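Local coordinates for protein phosphatase (Thermotoga maritima, PDB 1NF2) that binds magnesium and probably acts as a phosphatase of the haloacid dehalogenase (HAD) superfamily, with a distinctive substrate-binding domain beside its catalytic core, at residues A[3-9]-A[35-41]; A[70-75]-A[197-202]; A[25-29]-A[54-58]; A[63-67]-A[189-195]. One frame throughout, in Å; residues are numbered along the deposited sequence.

Overall arrangement
Following the chain from the N terminus, interaction 1 pairs strand 4-8 with strand 36-40 and closes the loop that carries helix 22-31. Interaction 3 starts within that loop and ends beyond it, at the end of helix 45-55, so the two contacts cross; Phe-7 and Val-37 of interaction 1 both touch Ile-28 of interaction 3. Interactions 4 and 2 come later and also cross: 63-67 meets 189-195, and 70-75 meets 197-202. Each closes a span of 121 residues that contains the separate six-stranded sheet. Together they lay helix 191-202 over strands 62-64 and 69-72, on the larger eight-stranded sheet. Interactions 1 and 4 share neighbouring strands in that sheet.

Interaction 1 of 4, residues A[3-9]-A[35-41]; sequences RVFVFDL and CYVVFAS. With MG (magnesium ion), chain F.
Val-6 and Val-38 lie side by side at the middle of two parallel strands, 4-8 and 36-40, whose short axes run 4.7 Å apart at 22°. Five backbone bonds alternate across the pair, among them Val-38 N to Phe-5 O (2.8 Å) and Phe-7 N to Val-38 O (2.8 Å), the latter nearly along the C=O axis. The central part is tight. Val-6 CG2 rests 3.9 Å from Val-38 CB, while on the other face Val-37 CG1 meets the edge of the Phe-7 ring at CE2, 3.8 Å away. Beyond the strand end Leu-9 CD1 meets the Phe-39 ring edge near CD2, modelled too close to be taken literally. With CG anti to the backbone N (chi1 -176°), the Asp-8 carboxylate is carried past the strand end, OD1 reaching the magnesium ion at 2.5 Å and OD2 coming within 2.9 Å of Ala-40 O. These last two are both acceptors; Lys-191 NZ links them through a salt bridge to OD2 and a weak bond to Ala-40 O. The N-terminal ends are looser: exposed Tyr-36 turns its ring from strand 4-8 toward Trp-204, and Arg-3 extends outward to a salt bridge with Asp-264. A disulfide ties Cys-35 to Cys-265. Strand 4-8 is flanked by strand 209-213 and strand 36-40 by strand 62-64; helix 22-31 covers the face of Phe-5, Phe-7 and Val-37, and helix 191-202 reaches Val-38 on the other.

Interaction 2 of 4, residues A[70-75]-A[197-202]; sequences VYLPEE and FLRERM
The guanidinium of Arg-201 carries Leu-72 CD1 over the centre of one face, 3.8 Å above its plane, and the nearest atom of that group to CD1 is NE at 3.9 Å. Glu-75 approaches the same group obliquely, its carboxylate plane turned 44° from the guanidinium, and its OE1 makes a salt bridge to Arg-201 NH2 at 3.1 Å. The bend of the arginine at chi2 (-69°) turns its end across the leucine toward the turn at 73-75. Glu-75 is poorly ordered and exposed, so the ion pair is a surface feature whose exact geometry is less certain. The other flat group, the Phe-197 ring, is met obliquely by Val-70 CG2, 4.4 Å from CD2. Away from the ion pair the contact is aliphatic. Leu-72 reaches Met-202 tip to tip; CD2 and CE are modelled only 3.2 Å apart, tighter than normal van der Waals contact, so that distance is doubtful although the encounter is clear. The same CD2 also lies 3.9 Å from Leu-198 CD1, and Val-70 CG1 lies 4.2 Å from that leucine methyl. Leu-198 CD1 therefore touches two strand residues that face the helix, while Tyr-71 points away and bonds to Thr-59. Strand 69-72 runs between strands 62-64 and 76-80 of the large sheet, with Ile-78 of the latter touching Val-70, Leu-72 and Phe-197; helix 191-202 packs over these strands, its segment running 32° from strand 70-72.

Interaction 3 of 4, residues A[25-29]-A[54-58]; sequences RRNIE and KYFKR. With SO4 (sulfate ion), chain E.
Arg-25 and Tyr-55 face each other where helix 22-31 passes the end of helix 45-55, their CA atoms 6.8 Å apart. Segment 25-29 is regular helix, with Glu-29 N bonded to Arg-25 O, whereas 54-58 leaves its helix at Phe-56 in a conformation that fits an inverse gamma turn at Lys-57, its closing bond weak and doubtful. The contact is made by side chains and carbon-to-carbonyl approaches. Arg-25 CD lies 3.5 Å from Tyr-55 O, and the same CD comes to the edge of the Tyr-55 ring. Phe-56 supplies most of the apolar surface: its ring crosses Ile-28 at about a right angle, with CE2 3.5 Å from Ile-28 CB. Glu-29 slides past in the opposite direction to the phenylalanine, its OE1 at the ring edge, 3.8 Å from CD2. At the outer end, Arg-25 bends at chi3 (67°), which turns NH2 to sulfate (chain E) O2 at 2.8 Å, in a bent bond (131°) at the guanidinium edge. Arg-26 NH1 bonds more straightly (165°) to O3 of the same ion at 3.1 Å. The sulfate probably comes from the crystallisation liquor, and Arg-25 NH2 also has a salt bridge to Glu-22. Phe-56 goes on to an edge-to-face contact with Phe-60. Helices 22-31 and 45-55 are the connections of two successive beta-alpha-beta crossovers between parallel strands 4-8, 36-40 and 62-64, packed together on one side of the sheet, as in the Rossmann-like core of the HAD fold.

Interaction 4 of 4, residues A[63-67]-A[189-195]; sequences IAYNG and VDKGKAL. With SO4 (sulfate ion), chain D.
Lys-191 crosses Asn-66 at about a right angle, its chain fully extended beyond CG. Its CB lies 3.4 Å from water 1, which accepts from Lys-191 N and donates to Asn-66 OD1, though that second leg is modelled implausibly short and is doubtful. CG then meets Asn-66 OD1 at 3.2 Å; CD and CE pass the same oxygen, CE at 3.4 Å. NZ ends beside sulfate (chain D), bonded to O3 at 3.0 Å and weakly to O1. It also makes a salt bridge to Asp-218 besides holding Asp-8, so two carboxylates and the sulfate gather at NZ, consistent with the lysine of HAD active sites; the sulfate, probably from the liquor, may mark that pocket. Beside the lysine the backbones come close. Gly-67 CA lies 3.5 Å from Asp-190 O, which fills the place a CB would take, and water 2 donates to Gly-67 O and Asp-190 O. Asp-190 N-caps the helix, its OD1 accepting from Lys-193 N at 2.7 Å. Ile-63 CG2 packs on Ala-194 CB at 3.7 Å, with CD1 beside Leu-195. The start of helix 191-202 thus lies against the end of strand 62-64, which pairs with strand 36-40; from helix 216-222, Met-221 touches Ile-63 and Lys-191, and Asn-217 touches Asn-66.

Interaction 1 of 4, residues A[3-9]-A[35-41]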
# COMPACT_ATOMS: atom_id res chain seq x y z
N ARG A 3 -20.42 -7.93 5.90
CA ARG A 3 -20.86 -6.73 5.19
C ARG A 3 -19.72 -5.82 4.75
O ARG A 3 -19.96 -4.80 4.09
CB ARG A 3 -21.82 -5.92 6.07
CG ARG A 3 -23.03 -6.69 6.56
CD ARG A 3 -23.94 -5.82 7.41
NE ARG A 3 -25.17 -6.51 7.80
CZ ARG A 3 -25.21 -7.59 8.58
NH1 ARG A 3 -24.08 -8.10 9.05
NH2 ARG A 3 -26.37 -8.15 8.89
N VAL A 4 -18.49 -6.18 5.10
CA VAL A 4 -17.32 -5.38 4.75
C VAL A 4 -16.28 -6.31 4.12
O VAL A 4 -15.90 -7.31 4.71
CB VAL A 4 -16.74 -4.69 6.01
CG1 VAL A 4 -15.50 -3.85 5.64
CG2 VAL A 4 -17.81 -3.80 6.63
N PHE A 5 -15.83 -5.95 2.93
CA PHE A 5 -14.90 -6.77 2.17
C PHE A 5 -13.60 -6.02 1.84
O PHE A 5 -13.60 -5.09 1.04
CB PHE A 5 -15.62 -7.24 0.91
CG PHE A 5 -16.91 -7.97 1.19
CD1 PHE A 5 -16.90 -9.33 1.54
CD2 PHE A 5 -18.12 -7.29 1.19
CE1 PHE A 5 -18.08 -9.99 1.89
CE2 PHE A 5 -19.31 -7.94 1.54
CZ PHE A 5 -19.29 -9.29 1.89
N VAL A 6 -12.50 -6.44 2.46
CA VAL A 6 -11.21 -5.79 2.25
C VAL A 6 -10.31 -6.60 1.31
O VAL A 6 -10.08 -7.78 1.53
CB VAL A 6 -10.50 -5.56 3.60
CG1 VAL A 6 -9.20 -4.78 3.39
CG2 VAL A 6 -11.44 -4.80 4.55
N PHE A 7 -9.79 -5.95 0.28
CA PHE A 7 -8.95 -6.63 -0.70
C PHE A 7 -7.59 -5.96 -0.94
O PHE A 7 -7.52 -4.76 -1.21
CB PHE A 7 -9.65 -6.67 -2.07
CG PHE A 7 -11.04 -7.22 -2.04
CD1 PHE A 7 -11.26 -8.60 -2.06
CD2 PHE A 7 -12.14 -6.37 -2.04
CE1 PHE A 7 -12.56 -9.12 -2.09
CE2 PHE A 7 -13.45 -6.88 -2.07
CZ PHE A 7 -13.66 -8.26 -2.09
N ASP A 8 -6.52 -6.74 -0.86
CA ASP A 8 -5.21 -6.18 -1.18
C ASP A 8 -5.28 -6.22 -2.71
O ASP A 8 -6.08 -6.97 -3.27
CB ASP A 8 -4.08 -7.10 -0.68
CG ASP A 8 -2.69 -6.51 -0.91
OD1 ASP A 8 -1.69 -7.15 -0.48
OD2 ASP A 8 -2.57 -5.43 -1.51
N LEU A 9 -4.47 -5.41 -3.39
CA LEU A 9 -4.46 -5.39 -4.85
C LEU A 9 -3.45 -6.39 -5.41
O LEU A 9 -3.83 -7.48 -5.82
CB LEU A 9 -4.15 -3.98 -5.36
CG LEU A 9 -5.31 -3.16 -5.93
CD1 LEU A 9 -6.55 -3.34 -5.09
CD2 LEU A 9 -4.93 -1.70 -6.00
N CYS A 35 -23.44 -3.03 0.22
CA CYS A 35 -22.31 -3.36 1.09
C CYS A 35 -21.02 -2.54 0.89
O CYS A 35 -20.85 -1.87 -0.12
CB CYS A 35 -21.99 -4.86 1.00
SG CYS A 35 -23.13 -5.93 1.94
N TYR A 36 -20.12 -2.62 1.86
CA TYR A 36 -18.86 -1.88 1.82
C TYR A 36 -17.65 -2.64 1.27
O TYR A 36 -17.31 -3.72 1.76
CB TYR A 36 -18.51 -1.38 3.22
CG TYR A 36 -19.47 -0.36 3.77
CD1 TYR A 36 -19.37 0.98 3.41
CD2 TYR A 36 -20.48 -0.73 4.66
CE1 TYR A 36 -20.24 1.93 3.92
CE2 TYR A 36 -21.36 0.21 5.18
CZ TYR A 36 -21.23 1.54 4.80
OH TYR A 36 -22.09 2.48 5.31
N VAL A 37 -17.00 -2.04 0.28
CA VAL A 37 -15.81 -2.63 -0.31
C VAL A 37 -14.60 -1.74 -0.01
O VAL A 37 -14.67 -0.52 -0.17
CB VAL A 37 -15.99 -2.80 -1.83
CG1 VAL A 37 -14.70 -3.30 -2.47
CG2 VAL A 37 -17.12 -3.79 -2.09
N VAL A 38 -13.49 -2.35 0.42
CA VAL A 38 -12.27 -1.61 0.76
C VAL A 38 -11.02 -2.15 0.04
O VAL A 38 -10.77 -3.35 0.02
CB VAL A 38 -11.99 -1.67 2.29
CG1 VAL A 38 -10.73 -0.87 2.64
CG2 VAL A 38 -13.18 -1.13 3.06
N PHE A 39 -10.25 -1.25 -0.56
CA PHE A 39 -9.03 -1.62 -1.26
C PHE A 39 -7.84 -1.16 -0.41
O PHE A 39 -7.78 -0.00 0.01
CB PHE A 39 -8.98 -0.96 -2.64
CG PHE A 39 -10.03 -1.47 -3.59
CD1 PHE A 39 -11.35 -1.05 -3.48
CD2 PHE A 39 -9.71 -2.39 -4.58
CE1 PHE A 39 -12.33 -1.55 -4.34
CE2 PHE A 39 -10.68 -2.89 -5.44
CZ PHE A 39 -11.99 -2.47 -5.33
N ALA A 40 -6.89 -2.05 -0.16
CA ALA A 40 -5.73 -1.73 0.65
C ALA A 40 -4.46 -2.08 -0.11
O ALA A 40 -4.18 -3.25 -0.36
CB ALA A 40 -5.79 -2.47 1.97
N SER A 41 -3.67 -1.08 -0.45
CA SER A 41 -2.45 -1.30 -1.21
C SER A 41 -1.22 -0.57 -0.69
O SER A 41 -1.32 0.35 0.13
CB SER A 41 -2.68 -0.87 -2.66
OG SER A 41 -1.53 -1.09 -3.45
MG MG F . 0.14 -7.79 -2.05

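Interaction 2 of 4, residues A[70-75]-A[197-202]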
# COMPACT_ATOMS: atom_id res chain seq x y z
N VAL A 70 -5.54 6.86 4.50
CA VAL A 70 -6.88 6.27 4.57
C VAL A 70 -7.77 7.29 3.87
O VAL A 70 -7.83 8.46 4.27
CB VAL A 70 -7.37 6.06 6.02
CG1 VAL A 70 -8.81 5.54 6.02
CG2 VAL A 70 -6.47 5.06 6.73
N TYR A 71 -8.44 6.85 2.82
CA TYR A 71 -9.31 7.73 2.04
C TYR A 71 -10.76 7.26 1.98
O TYR A 71 -11.03 6.06 1.88
CB TYR A 71 -8.72 7.84 0.63
CG TYR A 71 -9.69 8.25 -0.47
CD1 TYR A 71 -10.63 7.34 -0.97
CD2 TYR A 71 -9.63 9.52 -1.03
CE1 TYR A 71 -11.50 7.70 -2.00
CE2 TYR A 71 -10.50 9.89 -2.06
CZ TYR A 71 -11.43 8.97 -2.54
OH TYR A 71 -12.27 9.33 -3.57
N LEU A 72 -11.68 8.22 2.04
CA LEU A 72 -13.12 7.95 1.95
C LEU A 72 -13.64 8.73 0.75
O LEU A 72 -13.37 9.92 0.61
CB LEU A 72 -13.87 8.40 3.21
CG LEU A 72 -13.69 7.54 4.46
CD1 LEU A 72 -14.59 8.05 5.58
CD2 LEU A 72 -14.04 6.10 4.13
N PRO A 73 -14.40 8.06 -0.13
CA PRO A 73 -14.97 8.68 -1.33
C PRO A 73 -15.59 10.06 -1.08
O PRO A 73 -15.48 10.96 -1.92
CB PRO A 73 -16.01 7.66 -1.79
CG PRO A 73 -15.37 6.35 -1.39
CD PRO A 73 -14.86 6.66 -0.00
N GLU A 74 -16.23 10.22 0.07
CA GLU A 74 -16.88 11.48 0.39
C GLU A 74 -16.00 12.50 1.12
O GLU A 74 -15.88 13.64 0.68
CB GLU A 74 -18.16 11.22 1.20
CG GLU A 74 -17.96 10.64 2.61
CD GLU A 74 -17.62 9.15 2.64
OE1 GLU A 74 -17.68 8.56 3.74
OE2 GLU A 74 -17.29 8.58 1.58
N GLU A 75 -15.39 12.08 2.22
CA GLU A 75 -14.54 12.94 3.04
C GLU A 75 -13.16 13.21 2.44
O GLU A 75 -12.58 14.28 2.64
CB GLU A 75 -14.33 12.31 4.42
CG GLU A 75 -15.45 11.39 4.89
CD GLU A 75 -16.66 12.13 5.40
OE1 GLU A 75 -17.68 11.47 5.70
OE2 GLU A 75 -16.60 13.38 5.51
N PHE A 197 -8.37 1.87 12.24
CA PHE A 197 -8.77 3.28 12.28
C PHE A 197 -10.05 3.49 11.47
O PHE A 197 -10.98 4.18 11.88
CB PHE A 197 -7.64 4.13 11.69
CG PHE A 197 -7.94 5.59 11.62
CD1 PHE A 197 -7.66 6.42 12.71
CD2 PHE A 197 -8.51 6.15 10.48
CE1 PHE A 197 -7.95 7.78 12.65
CE2 PHE A 197 -8.80 7.51 10.41
CZ PHE A 197 -8.52 8.33 11.50
N LEU A 198 -10.07 2.89 10.28
CA LEU A 198 -11.21 2.98 9.38
C LEU A 198 -12.44 2.38 10.07
O LEU A 198 -13.54 2.92 9.98
CB LEU A 198 -10.91 2.22 8.10
CG LEU A 198 -12.03 2.16 7.07
CD1 LEU A 198 -12.45 3.58 6.65
CD2 LEU A 198 -11.56 1.36 5.88
N ARG A 199 -12.22 1.27 10.77
CA ARG A 199 -13.27 0.57 11.49
C ARG A 199 -13.91 1.46 12.56
O ARG A 199 -15.14 1.52 12.68
CB ARG A 199 -12.67 -0.67 12.14
CG ARG A 199 -13.65 -1.79 12.37
CD ARG A 199 -12.94 -3.00 12.93
NE ARG A 199 -12.48 -2.76 14.29
CZ ARG A 199 -11.54 -3.48 14.89
NH1 ARG A 199 -10.95 -4.47 14.23
NH2 ARG A 199 -11.18 -3.21 16.13
N GLU A 200 -13.08 2.14 13.34
CA GLU A 200 -13.56 3.04 14.38
C GLU A 200 -14.38 4.17 13.75
O GLU A 200 -15.44 4.54 14.25
CB GLU A 200 -12.38 3.62 15.15
CG GLU A 200 -12.34 3.17 16.60
CD GLU A 200 -13.50 3.72 17.38
OE1 GLU A 200 -13.77 3.21 18.49
OE2 GLU A 200 -14.15 4.67 16.89
N ARG A 201 -13.87 4.70 12.66
CA ARG A 201 -14.50 5.79 11.93
C ARG A 201 -15.88 5.40 11.38
O ARG A 201 -16.88 6.10 11.60
CB ARG A 201 -13.60 6.20 10.76
CG ARG A 201 -13.70 7.64 10.33
CD ARG A 201 -15.01 7.99 9.68
NE ARG A 201 -15.00 9.37 9.21
CZ ARG A 201 -16.03 9.99 8.66
NH1 ARG A 201 -17.19 9.35 8.50
NH2 ARG A 201 -15.91 11.25 8.25
N MET A 202 -15.92 4.27 10.66
CA MET A 202 -17.14 3.77 10.03
C MET A 202 -18.05 2.98 10.96
O MET A 202 -19.21 2.71 10.63
CB MET A 202 -16.76 2.91 8.82
CG MET A 202 -17.29 3.44 7.50
SD MET A 202 -16.86 5.12 7.17
CE MET A 202 -16.81 5.14 5.46

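Interaction 3 of 4, residues A[25-29]-A[54-58]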
# COMPACT_ATOMS: atom_id res chain seq x y z
N ARG A 25 -14.30 -8.79 -11.00
CA ARG A 25 -14.91 -7.47 -11.16
C ARG A 25 -16.41 -7.56 -10.94
O ARG A 25 -16.97 -6.81 -10.14
CB ARG A 25 -14.65 -6.91 -12.56
CG ARG A 25 -15.19 -5.51 -12.75
CD ARG A 25 -15.13 -5.06 -14.21
NE ARG A 25 -16.04 -5.83 -15.05
CZ ARG A 25 -17.37 -5.67 -15.09
NH1 ARG A 25 -17.95 -4.75 -14.33
NH2 ARG A 25 -18.10 -6.42 -15.89
N ARG A 26 -17.08 -8.48 -11.64
CA ARG A 26 -18.53 -8.61 -11.48
C ARG A 26 -18.97 -8.93 -10.05
O ARG A 26 -19.99 -8.41 -9.59
CB ARG A 26 -19.09 -9.64 -12.46
CG ARG A 26 -19.38 -9.06 -13.83
CD ARG A 26 -20.17 -10.04 -14.69
NE ARG A 26 -19.33 -10.78 -15.61
CZ ARG A 26 -19.05 -10.40 -16.86
NH1 ARG A 26 -19.56 -9.27 -17.34
NH2 ARG A 26 -18.27 -11.15 -17.62
N ASN A 27 -18.22 -9.76 -9.35
CA ASN A 27 -18.60 -10.09 -7.98
C ASN A 27 -18.46 -8.89 -7.06
O ASN A 27 -19.28 -8.70 -6.16
CB ASN A 27 -17.76 -11.26 -7.46
CG ASN A 27 -18.28 -12.60 -7.93
OD1 ASN A 27 -19.46 -12.90 -7.77
ND2 ASN A 27 -17.40 -13.41 -8.51
N ILE A 28 -17.44 -8.08 -7.29
CA ILE A 28 -17.24 -6.89 -6.47
C ILE A 28 -18.41 -5.94 -6.74
O ILE A 28 -19.00 -5.39 -5.81
CB ILE A 28 -15.92 -6.15 -6.80
CG1 ILE A 28 -14.73 -7.10 -6.61
CG2 ILE A 28 -15.78 -4.93 -5.90
CD1 ILE A 28 -14.59 -7.69 -5.23
N GLU A 29 -18.73 -5.74 -8.02
CA GLU A 29 -19.84 -4.87 -8.42
C GLU A 29 -21.12 -5.24 -7.67
O GLU A 29 -21.83 -4.37 -7.17
CB GLU A 29 -20.09 -4.99 -9.93
CG GLU A 29 -19.39 -3.94 -10.77
CD GLU A 29 -19.97 -2.55 -10.56
OE1 GLU A 29 -19.43 -1.58 -11.13
OE2 GLU A 29 -20.97 -2.43 -9.81
N LYS A 54 -11.05 2.56 -13.03
CA LYS A 54 -10.92 1.83 -14.29
C LYS A 54 -11.87 0.64 -14.40
O LYS A 54 -12.49 0.43 -15.44
CB LYS A 54 -9.49 1.34 -14.46
CG LYS A 54 -9.26 0.49 -15.70
CD LYS A 54 -7.81 0.03 -15.76
CE LYS A 54 -7.53 -0.80 -17.00
NZ LYS A 54 -6.12 -1.27 -16.97
N TYR A 55 -11.97 -0.15 -13.33
CA TYR A 55 -12.83 -1.33 -13.33
C TYR A 55 -14.23 -1.04 -12.81
O TYR A 55 -15.18 -1.77 -13.10
CB TYR A 55 -12.16 -2.44 -12.52
CG TYR A 55 -10.93 -3.01 -13.20
CD1 TYR A 55 -11.04 -3.89 -14.27
CD2 TYR A 55 -9.65 -2.62 -12.80
CE1 TYR A 55 -9.91 -4.38 -14.93
CE2 TYR A 55 -8.51 -3.10 -13.45
CZ TYR A 55 -8.65 -3.98 -14.51
OH TYR A 55 -7.53 -4.44 -15.14
N PHE A 56 -14.35 0.02 -12.03
CA PHE A 56 -15.63 0.46 -11.49
C PHE A 56 -15.55 1.96 -11.66
O PHE A 56 -14.55 2.57 -11.30
CB PHE A 56 -15.75 0.11 -10.00
CG PHE A 56 -15.21 -1.25 -9.64
CD1 PHE A 56 -13.84 -1.44 -9.47
CD2 PHE A 56 -16.06 -2.34 -9.48
CE1 PHE A 56 -13.32 -2.69 -9.15
CE2 PHE A 56 -15.56 -3.60 -9.16
CZ PHE A 56 -14.18 -3.78 -8.99
N LYS A 57 -16.57 2.58 -12.22
CA LYS A 57 -16.52 4.03 -12.42
C LYS A 57 -16.79 4.77 -11.12
O LYS A 57 -17.73 5.55 -11.02
CB LYS A 57 -17.53 4.44 -13.49
CG LYS A 57 -17.15 4.01 -14.91
CD LYS A 57 -16.84 2.53 -15.03
CE LYS A 57 -17.99 1.64 -14.56
NZ LYS A 57 -19.26 1.88 -15.31
N ARG A 58 -15.95 4.53 -10.12
CA ARG A 58 -16.10 5.18 -8.82
C ARG A 58 -14.92 4.88 -7.89
O ARG A 58 -14.01 4.15 -8.25
CB ARG A 58 -17.38 4.68 -8.15
CG ARG A 58 -17.42 3.17 -8.00
CD ARG A 58 -18.44 2.72 -6.97
NE ARG A 58 -18.08 3.16 -5.62
CZ ARG A 58 -18.71 2.79 -4.51
NH1 ARG A 58 -19.74 1.95 -4.58
NH2 ARG A 58 -18.31 3.25 -3.33
S SO4 E . -21.77 -6.61 -17.19
O1 SO4 E . -22.61 -5.43 -16.94
O2 SO4 E . -20.40 -6.17 -17.50
O3 SO4 E . -21.75 -7.47 -15.98
O4 SO4 E . -22.31 -7.38 -18.33

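Interaction 4 of 4, residues A[63-67]-A[189-195]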
# COMPACT_ATOMS: atom_id res chain seq x y z
N ILE A 63 -7.14 2.24 1.46
CA ILE A 63 -5.94 2.25 2.29
C ILE A 63 -4.79 2.20 1.28
O ILE A 63 -4.69 1.25 0.49
CB ILE A 63 -5.87 1.02 3.24
CG1 ILE A 63 -7.02 1.08 4.25
CG2 ILE A 63 -4.53 1.01 3.99
CD1 ILE A 63 -7.05 -0.09 5.21
N ALA A 64 -3.96 3.24 1.29
CA ALA A 64 -2.83 3.36 0.37
C ALA A 64 -1.50 3.52 1.11
O ALA A 64 -1.48 3.66 2.34
CB ALA A 64 -3.07 4.57 -0.55
N TYR A 65 -0.39 3.49 0.37
CA TYR A 65 0.94 3.62 0.98
C TYR A 65 1.11 2.68 2.16
O TYR A 65 1.72 3.04 3.17
CB TYR A 65 1.19 5.06 1.44
CG TYR A 65 1.40 6.05 0.31
CD1 TYR A 65 2.62 6.10 -0.37
CD2 TYR A 65 0.40 6.93 -0.07
CE1 TYR A 65 2.82 7.02 -1.41
CE2 TYR A 65 0.59 7.84 -1.10
CZ TYR A 65 1.80 7.89 -1.76
OH TYR A 65 1.99 8.81 -2.77
N ASN A 66 0.54 1.48 2.05
CA ASN A 66 0.64 0.47 3.09
C ASN A 66 0.20 0.93 4.49
O ASN A 66 0.80 0.56 5.50
CB ASN A 66 2.08 -0.06 3.15
CG ASN A 66 2.21 -1.30 4.02
OD1 ASN A 66 1.40 -2.21 3.93
ND2 ASN A 66 3.25 -1.34 4.85
N GLY A 67 -0.85 1.75 4.54
CA GLY A 67 -1.34 2.20 5.83
C GLY A 67 -1.19 3.67 6.19
O GLY A 67 -1.83 4.13 7.14
N VAL A 189 3.37 2.58 11.14
CA VAL A 189 2.19 2.65 10.28
C VAL A 189 2.17 1.34 9.49
O VAL A 189 3.21 0.85 9.04
CB VAL A 189 2.26 3.81 9.28
CG1 VAL A 189 2.53 5.11 10.01
CG2 VAL A 189 3.34 3.55 8.23
N ASP A 190 0.98 0.76 9.35
CA ASP A 190 0.82 -0.47 8.59
C ASP A 190 -0.65 -0.62 8.21
O ASP A 190 -1.51 0.13 8.70
CB ASP A 190 1.29 -1.68 9.40
CG ASP A 190 0.50 -1.88 10.69
OD1 ASP A 190 -0.73 -2.05 10.61
OD2 ASP A 190 1.12 -1.88 11.78
N LYS A 191 -0.94 -1.56 7.32
CA LYS A 191 -2.31 -1.77 6.86
C LYS A 191 -3.30 -2.10 7.97
O LYS A 191 -4.46 -1.73 7.89
CB LYS A 191 -2.34 -2.86 5.78
CG LYS A 191 -1.75 -2.42 4.45
CD LYS A 191 -1.80 -3.57 3.45
CE LYS A 191 -1.31 -3.15 2.08
NZ LYS A 191 -1.25 -4.35 1.19
N GLY A 192 -2.84 -2.80 9.00
CA GLY A 192 -3.69 -3.16 10.11
C GLY A 192 -4.14 -1.95 10.92
O GLY A 192 -5.33 -1.82 11.22
N LYS A 193 -3.21 -1.07 11.27
CA LYS A 193 -3.56 0.13 12.03
C LYS A 193 -4.50 0.98 11.20
O LYS A 193 -5.45 1.57 11.73
CB LYS A 193 -2.31 0.95 12.39
CG LYS A 193 -1.45 0.36 13.49
CD LYS A 193 -0.49 1.43 14.04
CE LYS A 193 0.39 0.89 15.16
NZ LYS A 193 1.32 -0.16 14.66
N ALA A 194 -4.25 1.04 9.90
CA ALA A 194 -5.11 1.83 9.03
C ALA A 194 -6.53 1.23 9.00
O ALA A 194 -7.51 1.97 9.05
CB ALA A 194 -4.52 1.90 7.62
N LEU A 195 -6.63 -0.10 8.92
CA LEU A 195 -7.95 -0.74 8.88
C LEU A 195 -8.68 -0.58 10.20
O LEU A 195 -9.90 -0.38 10.21
CB LEU A 195 -7.83 -2.23 8.53
CG LEU A 195 -9.19 -2.99 8.49
CD1 LEU A 195 -10.13 -2.28 7.52
CD2 LEU A 195 -8.99 -4.44 8.08
S SO4 D . 1.53 -4.58 -1.32
O1 SO4 D . 0.27 -3.93 -1.70
O2 SO4 D . 2.61 -3.59 -1.40
O3 SO4 D . 1.39 -5.08 0.05
O4 SO4 D . 1.85 -5.68 -2.23
O HOH W 1 1.03 -3.28 6.21
O HOH W 2 -1.45 3.03 9.54